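Type III Pentaketide Synthase (Neurospora crassa, PDB 3EUO) probably transfers acyl groups to build pentaketide chains, as a fungal type III polyketide synthase of the chalcone and stilbene synthase family. Local coordinates at residues G2-P13 and D203-G213; I223-I234 and G368-R379. One frame throughout, in Å; residues are numbered along the deposited sequence.

How the contacts relate
Strand 4-11, next to the N terminus, pairs with strand 204-211 much later in the chain. Contact 1 thus closes a loop of 189 residues that holds many helices and strands. The chain then returns as strand 224-233 and lies along the other edge of strand 4-11, where I5 N probably bonds Y224 O and I223 N probably bonds I5 O. Contact 2 joins that strand to 370-378, next to the C terminus, and closes a second loop of 133 residues. The loops follow in series; neither nests in nor crosses the other. Together the contacts set four adjacent strands, 204-211, 4-11, 224-233 and 370-378, in one sheet that spans both halves of a thiolase-like fold.

Contact 1: residues G2-P13 and D203-G213; sequences GLSITGLGVQYP and DCASAVILSNG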
loop_
_atom_site.group_PDB
_atom_site.type_symbol
_atom_site.label_atom_id
_atom_site.label_comp_id
_atom_site.label_asym_id
_atom_site.label_seq_id
_atom_site.Cartn_x
_atom_site.Cartn_y
_atom_site.Cartn_z
ATOM N N GLY A 2 -11.550 6.291 22.458
ATOM C CA GLY A 2 -12.288 7.359 21.772
ATOM C C GLY A 2 -12.393 7.189 20.266
ATOM O O GLY A 2 -12.490 8.175 19.530
ATOM N N LEU A 3 -12.380 5.937 19.809
ATOM C CA LEU A 3 -12.454 5.629 18.381
ATOM C C LEU A 3 -13.860 5.169 18.037
ATOM O O LEU A 3 -14.378 4.233 18.660
ATOM C CB LEU A 3 -11.443 4.537 18.009
ATOM C CG LEU A 3 -9.971 4.832 18.285
ATOM C CD1 LEU A 3 -9.119 3.594 18.074
ATOM C CD2 LEU A 3 -9.479 5.991 17.413
ATOM N N SER A 4 -14.477 5.823 17.057
ATOM C CA SER A 4 -15.835 5.477 16.666
ATOM C C SER A 4 -16.025 5.550 15.156
ATOM O O SER A 4 -15.445 6.417 14.486
ATOM C CB SER A 4 -16.854 6.374 17.375
ATOM O OG SER A 4 -16.770 7.710 16.908
ATOM N N ILE A 5 -16.835 4.627 14.641
ATOM C CA ILE A 5 -17.266 4.648 13.242
ATOM C C ILE A 5 -18.523 5.503 13.171
ATOM O O ILE A 5 -19.566 5.129 13.705
ATOM C CB ILE A 5 -17.533 3.216 12.703
ATOM C CG1 ILE A 5 -16.226 2.404 12.660
ATOM C CG2 ILE A 5 -18.194 3.269 11.319
ATOM C CD1 ILE A 5 -16.412 0.895 12.364
ATOM N N THR A 6 -18.410 6.655 12.516
ATOM C CA THR A 6 -19.483 7.656 12.517
ATOM C C THR A 6 -20.299 7.670 11.225
ATOM O O THR A 6 -21.350 8.314 11.148
ATOM C CB THR A 6 -18.946 9.056 12.801
ATOM O OG1 THR A 6 -17.885 9.347 11.887
ATOM C CG2 THR A 6 -18.418 9.151 14.225
ATOM N N GLY A 7 -19.820 6.952 10.216
ATOM C CA GLY A 7 -20.586 6.769 8.985
ATOM C C GLY A 7 -20.105 5.550 8.230
ATOM O O GLY A 7 -18.950 5.148 8.371
ATOM N N LEU A 8 -20.999 4.958 7.442
ATOM C CA LEU A 8 -20.650 3.857 6.548
ATOM C C LEU A 8 -21.363 4.085 5.231
ATOM O O LEU A 8 -22.480 4.617 5.206
ATOM C CB LEU A 8 -21.072 2.494 7.124
ATOM C CG LEU A 8 -20.577 2.046 8.500
ATOM C CD1 LEU A 8 -21.559 2.462 9.607
ATOM C CD2 LEU A 8 -20.378 0.531 8.515
ATOM N N GLY A 9 -20.718 3.683 4.142
ATOM C CA GLY A 9 -21.311 3.750 2.817
ATOM C C GLY A 9 -20.875 2.578 1.970
ATOM O O GLY A 9 -19.739 2.099 2.083
ATOM N N VAL A 10 -21.782 2.117 1.117
ATOM C CA VAL A 10 -21.522 0.970 0.263
ATOM C C VAL A 10 -22.104 1.274 -1.103
ATOM O O VAL A 10 -23.204 1.822 -1.210
ATOM C CB VAL A 10 -22.162 -0.319 0.837
ATOM C CG1 VAL A 10 -21.916 -1.522 -0.085
ATOM C CG2 VAL A 10 -21.632 -0.606 2.242
ATOM N N GLN A 11 -21.357 0.934 -2.148
ATOM C CA GLN A 11 -21.867 1.081 -3.504
ATOM C C GLN A 11 -21.478 -0.113 -4.356
ATOM O O GLN A 11 -20.318 -0.266 -4.754
ATOM C CB GLN A 11 -21.396 2.393 -4.148
ATOM C CG GLN A 11 -21.984 2.647 -5.535
ATOM C CD GLN A 11 -23.483 2.908 -5.507
ATOM O OE1 GLN A 11 -24.018 3.460 -4.545
ATOM N NE2 GLN A 11 -24.167 2.513 -6.573
ATOM N N TYR A 12 -22.460 -0.967 -4.612
ATOM C CA TYR A 12 -22.300 -2.052 -5.560
ATOM C C TYR A 12 -22.527 -1.506 -6.967
ATOM O O TYR A 12 -23.254 -0.519 -7.139
ATOM C CB TYR A 12 -23.286 -3.187 -5.245
ATOM C CG TYR A 12 -22.884 -4.041 -4.056
ATOM C CD1 TYR A 12 -21.894 -5.018 -4.176
ATOM C CD2 TYR A 12 -23.504 -3.879 -2.806
ATOM C CE1 TYR A 12 -21.522 -5.818 -3.079
ATOM C CE2 TYR A 12 -23.141 -4.671 -1.711
ATOM C CZ TYR A 12 -22.148 -5.634 -1.851
ATOM O OH TYR A 12 -21.780 -6.418 -0.767
ATOM N N PRO A 13 -21.894 -2.124 -7.979
ATOM C CA PRO A 13 -22.128 -1.747 -9.372
ATOM C C PRO A 13 -23.533 -2.141 -9.855
ATOM O O PRO A 13 -24.273 -2.795 -9.107
ATOM C CB PRO A 13 -21.037 -2.508 -10.129
ATOM C CG PRO A 13 -20.698 -3.661 -9.244
ATOM C CD PRO A 13 -20.894 -3.202 -7.855
ATOM N N ASP A 203 -17.646 -7.498 -7.377
ATOM C CA ASP A 203 -17.171 -6.114 -7.399
ATOM C C ASP A 203 -17.971 -5.270 -6.410
ATOM O O ASP A 203 -19.189 -5.433 -6.292
ATOM C CB ASP A 203 -17.321 -5.502 -8.801
ATOM C CG ASP A 203 -16.687 -6.353 -9.893
ATOM O OD1 ASP A 203 -15.790 -7.166 -9.583
ATOM O OD2 ASP A 203 -17.092 -6.204 -11.065
ATOM N N CYS A 204 -17.282 -4.370 -5.714
ATOM C CA CYS A 204 -17.917 -3.516 -4.714
ATOM C C CYS A 204 -16.966 -2.437 -4.239
ATOM O O CYS A 204 -15.748 -2.599 -4.299
ATOM C CB CYS A 204 -18.348 -4.343 -3.495
ATOM S SG CYS A 204 -19.319 -3.435 -2.250
ATOM N N ALA A 205 -17.530 -1.338 -3.747
ATOM C CA ALA A 205 -16.744 -0.393 -2.957
ATOM C C ALA A 205 -17.492 -0.121 -1.676
ATOM O O ALA A 205 -18.717 -0.069 -1.667
ATOM C CB ALA A 205 -16.494 0.895 -3.718
ATOM N N SER A 206 -16.750 0.034 -0.586
ATOM C CA SER A 206 -17.358 0.326 0.698
ATOM C C SER A 206 -16.422 1.204 1.498
ATOM O O SER A 206 -15.208 1.148 1.322
ATOM C CB SER A 206 -17.656 -0.957 1.459
ATOM O OG SER A 206 -16.476 -1.704 1.665
ATOM N N ALA A 207 -16.996 2.021 2.375
ATOM C CA ALA A 207 -16.208 2.974 3.148
ATOM C C ALA A 207 -16.796 3.187 4.527
ATOM O O ALA A 207 -18.001 3.027 4.731
ATOM C CB ALA A 207 -16.110 4.304 2.402
ATOM N N VAL A 208 -15.922 3.513 5.476
ATOM C CA VAL A 208 -16.342 3.999 6.783
ATOM C C VAL A 208 -15.561 5.261 7.130
ATOM O O VAL A 208 -14.473 5.505 6.599
ATOM C CB VAL A 208 -16.194 2.946 7.927
ATOM C CG1 VAL A 208 -16.981 1.666 7.602
ATOM C CG2 VAL A 208 -14.725 2.628 8.216
ATOM N N ILE A 209 -16.139 6.074 8.009
ATOM C CA ILE A 209 -15.405 7.159 8.631
ATOM C C ILE A 209 -15.037 6.716 10.035
ATOM O O ILE A 209 -15.916 6.326 10.810
ATOM C CB ILE A 209 -16.243 8.454 8.725
ATOM C CG1 ILE A 209 -16.704 8.897 7.324
ATOM C CG2 ILE A 209 -15.447 9.526 9.469
ATOM C CD1 ILE A 209 -15.550 9.184 6.336
ATOM N N LEU A 210 -13.739 6.723 10.337
ATOM C CA LEU A 210 -13.274 6.481 11.704
ATOM C C LEU A 210 -12.813 7.796 12.305
ATOM O O LEU A 210 -11.922 8.460 11.758
ATOM C CB LEU A 210 -12.134 5.460 11.754
ATOM C CG LEU A 210 -11.762 4.938 13.152
ATOM C CD1 LEU A 210 -12.887 4.075 13.756
ATOM C CD2 LEU A 210 -10.459 4.148 13.110
ATOM N N SER A 211 -13.427 8.166 13.425
ATOM C CA SER A 211 -13.090 9.396 14.136
ATOM C C SER A 211 -12.395 9.087 15.454
ATOM O O SER A 211 -12.687 8.066 16.083
ATOM C CB SER A 211 -14.368 10.197 14.418
ATOM O OG SER A 211 -14.077 11.349 15.200
ATOM N N ASN A 212 -11.502 9.980 15.887
ATOM C CA ASN A 212 -10.891 9.871 17.215
ATOM C C ASN A 212 -11.611 10.701 18.288
ATOM O O ASN A 212 -11.108 10.853 19.403
ATOM C CB ASN A 212 -9.397 10.227 17.175
ATOM C CG ASN A 212 -9.150 11.719 17.030
ATOM O OD1 ASN A 212 -10.073 12.493 16.753
ATOM N ND2 ASN A 212 -7.892 12.135 17.216
ATOM N N GLY A 213 -12.764 11.260 17.931
ATOM C CA GLY A 213 -13.617 11.952 18.907
ATOM C C GLY A 213 -13.151 13.334 19.358
ATOM O O GLY A 213 -13.916 14.074 19.996
#
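S4 and S211 exchange two backbone hydrogen bonds, S4 N to S211 O at 3.0 Å and S211 N to S4 O at 2.9 Å. The second is almost straight, 178° at the hydrogen. They open an antiparallel ladder that continues through G9 with A207 and Q11 with A205. The longest of these bonds is A205 N to Q11 O, 3.2 Å, with the donor above the carbonyl plane. Near the middle, strand 4-11 has one extra residue: T6 N donates to I209 O, while I209 N donates to G7 O. G7 N is buried and has no partner. S211 OG accepts from G213 N, an ST turn that ends the strand, and it also bonds E216.

At the far end C204 SG sits over one face of the Y12 ring, 3.6 Å from its centroid and 20° off the normal. SG points there because it is anti to the backbone N (chi1 -174°). D203 O meets the ring edge, with P13 CD 3.2 Å away, and is buried without a hydrogen-bond partner. Y12 OH bonds S337.

Apolar packing runs along the face that carries I5, L8 and V10. L8 CD2 lies alongside V208 CG1 at 3.7 Å, both side chains pointing the same way. I5 CG1 meets L210 CD1 at 3.9 Å. T6, the extra residue, sets OG1 against I209 CG2.

This is the central sheet of the thiolase-like fold, with helices on both sides. Helix 145-162 packs on L3, V208 and L210. Helix 70-96 packs on T6, Q11 and A205, and its K91 bonds Q11 OE1. Strand 168-175 flanks strand 204-211, and strand 224-233 flanks strand 4-11.

Contact 2: residues I223-I234 and G368-R379; sequences IYDLLGWENRVI and GINVEMCMLKRR
Strands 224-233 and 370-378 form an antiparallel pair in the C-terminal half of the central sheet, from Y224 with R378 to V233 with N370. The strands are twisted, 146° between their directions. The ladder includes D225 N to K377 O at 2.7 Å and V371 N to R232 O at 2.8 Å. A beta bulge lies between L226 and G228: L227 N donates to M375 O, and M375 N donates to G228 O. G228 N is buried without a partner.

A salt bridge closes the C-terminal end. R379 grips the D225 carboxylate side-on, NH2 to OD1 at 2.8 Å and NE to OD2 at 2.9 Å. Both oxygens are met on their syn side, and the two planes are 38° apart. The R379 chain bends at chi2 (-94°) toward that carboxylate. With an alanine at D225, NE and NH2 of R379 would lose their carboxylate and the guanidinium, still held through NH1 by K220 O, would probably turn more easily. A water joins I223 O and R379 O, and another joins I234 O and G368 O.

L376 CD1 lies over one face of the Y224 ring in a CH-pi contact, 4.2 Å from the centroid. L376 CD2 meets L226 CD1 at 3.7 Å. I234 CD1 touches both V371 CG2 and I369 CG2.

Helix 145-162 packs on W229 and E372, and its R151 forms a salt bridge with E372. Helix 258-277 packs on E230, V371 and M375. R132 and D131 of the second subunit pair with E230 and R232. Strand 4-11 flanks 224-233, and strand 359-366 flanks 370-378.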
loop_
_atom_site.group_PDB
_atom_site.type_symbol
_atom_site.label_atom_id
_atom_site.label_comp_id
_atom_site.label_asym_id
_atom_site.label_seq_id
_atom_site.Cartn_x
_atom_site.Cartn_y
_atom_site.Cartn_z
ATOM N N ILE A 223 -22.099 5.017 14.976
ATOM C CA ILE A 223 -22.737 3.742 14.672
ATOM C C ILE A 223 -22.095 2.635 15.504
ATOM O O ILE A 223 -22.791 1.859 16.160
ATOM C CB ILE A 223 -22.702 3.409 13.157
ATOM C CG1 ILE A 223 -23.454 4.469 12.356
ATOM C CG2 ILE A 223 -23.368 2.083 12.886
ATOM C CD1 ILE A 223 -22.583 5.480 11.738
ATOM N N TYR A 224 -20.763 2.582 15.484
ATOM C CA TYR A 224 -20.004 1.620 16.275
ATOM C C TYR A 224 -18.867 2.347 16.965
ATOM O O TYR A 224 -18.322 3.302 16.411
ATOM C CB TYR A 224 -19.375 0.538 15.391
ATOM C CG TYR A 224 -20.327 -0.300 14.567
ATOM C CD1 TYR A 224 -21.040 -1.357 15.144
ATOM C CD2 TYR A 224 -20.483 -0.066 13.204
ATOM C CE1 TYR A 224 -21.906 -2.143 14.384
ATOM C CE2 TYR A 224 -21.345 -0.854 12.431
ATOM C CZ TYR A 224 -22.050 -1.890 13.032
ATOM O OH TYR A 224 -22.899 -2.666 12.267
ATOM N N ASP A 225 -18.517 1.897 18.166
ATOM C CA ASP A 225 -17.248 2.271 18.789
ATOM C C ASP A 225 -16.241 1.146 18.544
ATOM O O ASP A 225 -16.582 -0.031 18.659
ATOM C CB ASP A 225 -17.424 2.491 20.289
ATOM C CG ASP A 225 -18.374 3.627 20.607
ATOM O OD1 ASP A 225 -18.160 4.749 20.103
ATOM O OD2 ASP A 225 -19.336 3.397 21.366
ATOM N N LEU A 226 -15.010 1.503 18.182
ATOM C CA LEU A 226 -13.973 0.497 17.948
ATOM C C LEU A 226 -13.173 0.315 19.237
ATOM O O LEU A 226 -12.506 1.240 19.689
ATOM C CB LEU A 226 -13.070 0.902 16.774
ATOM C CG LEU A 226 -11.859 0.025 16.434
ATOM C CD1 LEU A 226 -12.235 -1.443 16.226
ATOM C CD2 LEU A 226 -11.136 0.581 15.206
ATOM N N LEU A 227 -13.252 -0.877 19.829
ATOM C CA LEU A 227 -12.690 -1.093 21.166
ATOM C C LEU A 227 -11.328 -1.761 21.161
ATOM O O LEU A 227 -10.504 -1.529 22.046
ATOM C CB LEU A 227 -13.654 -1.909 22.033
ATOM C CG LEU A 227 -15.057 -1.328 22.250
ATOM C CD1 LEU A 227 -15.881 -2.258 23.137
ATOM C CD2 LEU A 227 -15.005 0.077 22.832
ATOM N N GLY A 228 -11.097 -2.617 20.178
ATOM C CA GLY A 228 -9.851 -3.351 20.126
ATOM C C GLY A 228 -9.743 -4.164 18.864
ATOM O O GLY A 228 -10.696 -4.262 18.082
ATOM N N TRP A 229 -8.571 -4.751 18.674
ATOM C CA TRP A 229 -8.278 -5.470 17.447
ATOM C C TRP A 229 -7.155 -6.452 17.675
ATOM O O TRP A 229 -6.326 -6.267 18.579
ATOM C CB TRP A 229 -7.918 -4.494 16.315
ATOM C CG TRP A 229 -6.897 -3.468 16.705
ATOM C CD1 TRP A 229 -5.545 -3.599 16.645
ATOM C CD2 TRP A 229 -7.154 -2.153 17.214
ATOM N NE1 TRP A 229 -4.934 -2.443 17.078
ATOM C CE2 TRP A 229 -5.900 -1.540 17.437
ATOM C CE3 TRP A 229 -8.323 -1.434 17.507
ATOM C CZ2 TRP A 229 -5.778 -0.239 17.949
ATOM C CZ3 TRP A 229 -8.203 -0.137 18.014
ATOM C CH2 TRP A 229 -6.937 0.442 18.230
ATOM N N GLU A 230 -7.155 -7.507 16.864
ATOM C CA GLU A 230 -6.082 -8.491 16.825
ATOM C C GLU A 230 -5.700 -8.759 15.381
ATOM O O GLU A 230 -6.561 -8.797 14.499
ATOM C CB GLU A 230 -6.515 -9.815 17.474
ATOM C CG GLU A 230 -6.714 -9.761 18.973
ATOM C CD GLU A 230 -5.447 -9.479 19.761
ATOM O OE1 GLU A 230 -4.383 -10.035 19.415
ATOM O OE2 GLU A 230 -5.524 -8.696 20.734
ATOM N N ASN A 231 -4.407 -8.948 15.149
ATOM C CA ASN A 231 -3.917 -9.360 13.850
ATOM C C ASN A 231 -2.844 -10.429 14.035
ATOM O O ASN A 231 -2.002 -10.314 14.918
ATOM C CB ASN A 231 -3.393 -8.157 13.049
ATOM C CG ASN A 231 -2.183 -7.508 13.686
ATOM O OD1 ASN A 231 -2.286 -6.868 14.730
ATOM N ND2 ASN A 231 -1.025 -7.674 13.061
ATOM N N ARG A 232 -2.903 -11.479 13.221
ATOM C CA ARG A 232 -1.943 -12.585 13.300
ATOM C C ARG A 232 -1.641 -13.068 11.899
ATOM O O ARG A 232 -2.492 -12.970 11.019
ATOM C CB ARG A 232 -2.536 -13.772 14.071
ATOM C CG ARG A 232 -2.716 -13.587 15.566
ATOM C CD ARG A 232 -1.678 -14.388 16.366
ATOM N NE ARG A 232 -1.755 -14.098 17.804
ATOM C CZ ARG A 232 -0.762 -14.286 18.681
ATOM N NH1 ARG A 232 0.419 -14.753 18.287
ATOM N NH2 ARG A 232 -0.943 -13.981 19.961
ATOM N N VAL A 233 -0.447 -13.622 11.709
ATOM C CA VAL A 233 -0.115 -14.353 10.490
ATOM C C VAL A 233 -0.019 -15.843 10.833
ATOM O O VAL A 233 0.674 -16.218 11.781
ATOM C CB VAL A 233 1.207 -13.860 9.866
ATOM C CG1 VAL A 233 1.605 -14.721 8.693
ATOM C CG2 VAL A 233 1.066 -12.408 9.434
ATOM N N ILE A 234 -0.745 -16.674 10.090
ATOM C CA ILE A 234 -0.687 -18.129 10.272
ATOM C C ILE A 234 0.624 -18.623 9.656
ATOM O O ILE A 234 0.893 -18.353 8.486
ATOM C CB ILE A 234 -1.911 -18.854 9.625
ATOM C CG1 ILE A 234 -3.230 -18.345 10.237
ATOM C CG2 ILE A 234 -1.774 -20.376 9.766
ATOM C CD1 ILE A 234 -4.521 -18.925 9.618
ATOM N N GLY A 368 -1.411 -14.465 3.254
ATOM C CA GLY A 368 -0.483 -14.373 4.380
ATOM C C GLY A 368 -0.090 -15.742 4.915
ATOM O O GLY A 368 1.090 -16.112 4.856
ATOM N N ILE A 369 -1.042 -16.500 5.465
ATOM C CA ILE A 369 -2.440 -16.082 5.659
ATOM C C ILE A 369 -2.550 -15.097 6.817
ATOM O O ILE A 369 -2.117 -15.396 7.932
ATOM C CB ILE A 369 -3.380 -17.296 5.938
ATOM C CG1 ILE A 369 -3.446 -18.232 4.727
ATOM C CG2 ILE A 369 -4.800 -16.810 6.329
ATOM C CD1 ILE A 369 -4.233 -19.542 4.976
ATOM N N ASN A 370 -3.126 -13.927 6.538
ATOM C CA ASN A 370 -3.356 -12.909 7.557
ATOM C C ASN A 370 -4.744 -13.058 8.148
ATOM O O ASN A 370 -5.714 -13.206 7.407
ATOM C CB ASN A 370 -3.252 -11.507 6.949
ATOM C CG ASN A 370 -1.828 -11.106 6.617
ATOM O OD1 ASN A 370 -0.896 -11.915 6.687
ATOM N ND2 ASN A 370 -1.651 -9.842 6.254
ATOM N N VAL A 371 -4.823 -13.001 9.475
ATOM C CA VAL A 371 -6.094 -13.002 10.186
ATOM C C VAL A 371 -6.289 -11.641 10.848
ATOM O O VAL A 371 -5.375 -11.130 11.501
ATOM C CB VAL A 371 -6.125 -14.091 11.284
ATOM C CG1 VAL A 371 -7.486 -14.105 11.980
ATOM C CG2 VAL A 371 -5.792 -15.466 10.707
ATOM N N GLU A 372 -7.479 -11.068 10.681
ATOM C CA GLU A 372 -7.835 -9.795 11.289
ATOM C C GLU A 372 -9.113 -9.974 12.099
ATOM O O GLU A 372 -10.077 -10.558 11.609
ATOM C CB GLU A 372 -8.081 -8.726 10.215
ATOM C CG GLU A 372 -6.874 -8.392 9.336
ATOM C CD GLU A 372 -5.831 -7.490 10.009
ATOM O OE1 GLU A 372 -6.116 -6.855 11.046
ATOM O OE2 GLU A 372 -4.712 -7.403 9.476
ATOM N N MET A 373 -9.106 -9.494 13.338
ATOM C CA MET A 373 -10.332 -9.412 14.135
ATOM C C MET A 373 -10.439 -8.038 14.769
ATOM O O MET A 373 -9.429 -7.410 15.080
ATOM C CB MET A 373 -10.376 -10.474 15.244
ATOM C CG MET A 373 -10.867 -11.835 14.827
ATOM S SD MET A 373 -11.360 -12.913 16.224
ATOM C CE MET A 373 -11.360 -14.470 15.355
ATOM N N CYS A 374 -11.671 -7.581 14.969
ATOM C CA CYS A 374 -11.916 -6.361 15.723
ATOM C C CYS A 374 -13.125 -6.540 16.632
ATOM O O CYS A 374 -14.000 -7.378 16.369
ATOM C CB CYS A 374 -12.110 -5.166 14.783
ATOM S SG CYS A 374 -13.585 -5.235 13.752
ATOM N N MET A 375 -13.151 -5.770 17.714
ATOM C CA MET A 375 -14.318 -5.721 18.579
ATOM C C MET A 375 -14.972 -4.352 18.462
ATOM O O MET A 375 -14.327 -3.330 18.711
ATOM C CB MET A 375 -13.934 -5.991 20.037
ATOM C CG MET A 375 -15.136 -6.021 20.994
ATOM S SD MET A 375 -16.262 -7.424 20.786
ATOM C CE MET A 375 -15.314 -8.676 21.649
ATOM N N LEU A 376 -16.249 -4.349 18.088
ATOM C CA LEU A 376 -17.035 -3.128 17.988
ATOM C C LEU A 376 -18.129 -3.124 19.039
ATOM O O LEU A 376 -18.672 -4.177 19.387
ATOM C CB LEU A 376 -17.672 -2.995 16.602
ATOM C CG LEU A 376 -16.733 -3.060 15.395
ATOM C CD1 LEU A 376 -17.524 -3.221 14.106
ATOM C CD2 LEU A 376 -15.855 -1.822 15.336
ATOM N N LYS A 377 -18.428 -1.939 19.554
ATOM C CA LYS A 377 -19.596 -1.744 20.396
ATOM C C LYS A 377 -20.625 -1.025 19.537
ATOM O O LYS A 377 -20.347 0.028 18.964
ATOM C CB LYS A 377 -19.250 -0.939 21.660
ATOM C CG LYS A 377 -20.406 -0.798 22.656
ATOM C CD LYS A 377 -19.951 -0.116 23.942
ATOM C CE LYS A 377 -21.089 -0.010 24.959
ATOM N NZ LYS A 377 -21.969 1.160 24.687
ATOM N N ARG A 378 -21.803 -1.618 19.423
ATOM C CA ARG A 378 -22.859 -1.035 18.630
ATOM C C ARG A 378 -23.693 -0.085 19.487
ATOM O O ARG A 378 -24.204 -0.482 20.539
ATOM C CB ARG A 378 -23.726 -2.138 18.029
ATOM C CG ARG A 378 -24.858 -1.623 17.164
ATOM C CD ARG A 378 -25.552 -2.770 16.488
ATOM N NE ARG A 378 -26.795 -2.359 15.846
ATOM C CZ ARG A 378 -27.557 -3.169 15.115
ATOM N NH1 ARG A 378 -27.209 -4.441 14.936
ATOM N NH2 ARG A 378 -28.672 -2.704 14.571
ATOM N N ARG A 379 -23.813 1.165 19.034
ATOM C CA ARG A 379 -24.656 2.158 19.711
ATOM C C ARG A 379 -26.133 1.832 19.508
ATOM O O ARG A 379 -26.561 1.486 18.401
ATOM C CB ARG A 379 -24.369 3.573 19.200
ATOM C CG ARG A 379 -22.909 4.024 19.306
ATOM C CD ARG A 379 -22.616 4.798 20.585
ATOM N NE ARG A 379 -21.263 5.356 20.571
ATOM C CZ ARG A 379 -20.966 6.640 20.380
ATOM N NH1 ARG A 379 -21.926 7.544 20.188
ATOM N NH2 ARG A 379 -19.692 7.025 20.385
HETATM O O HOH W 1 -25.681 1.645 15.853
HETATM O O HOH W 2 2.537 -17.737 6.332
#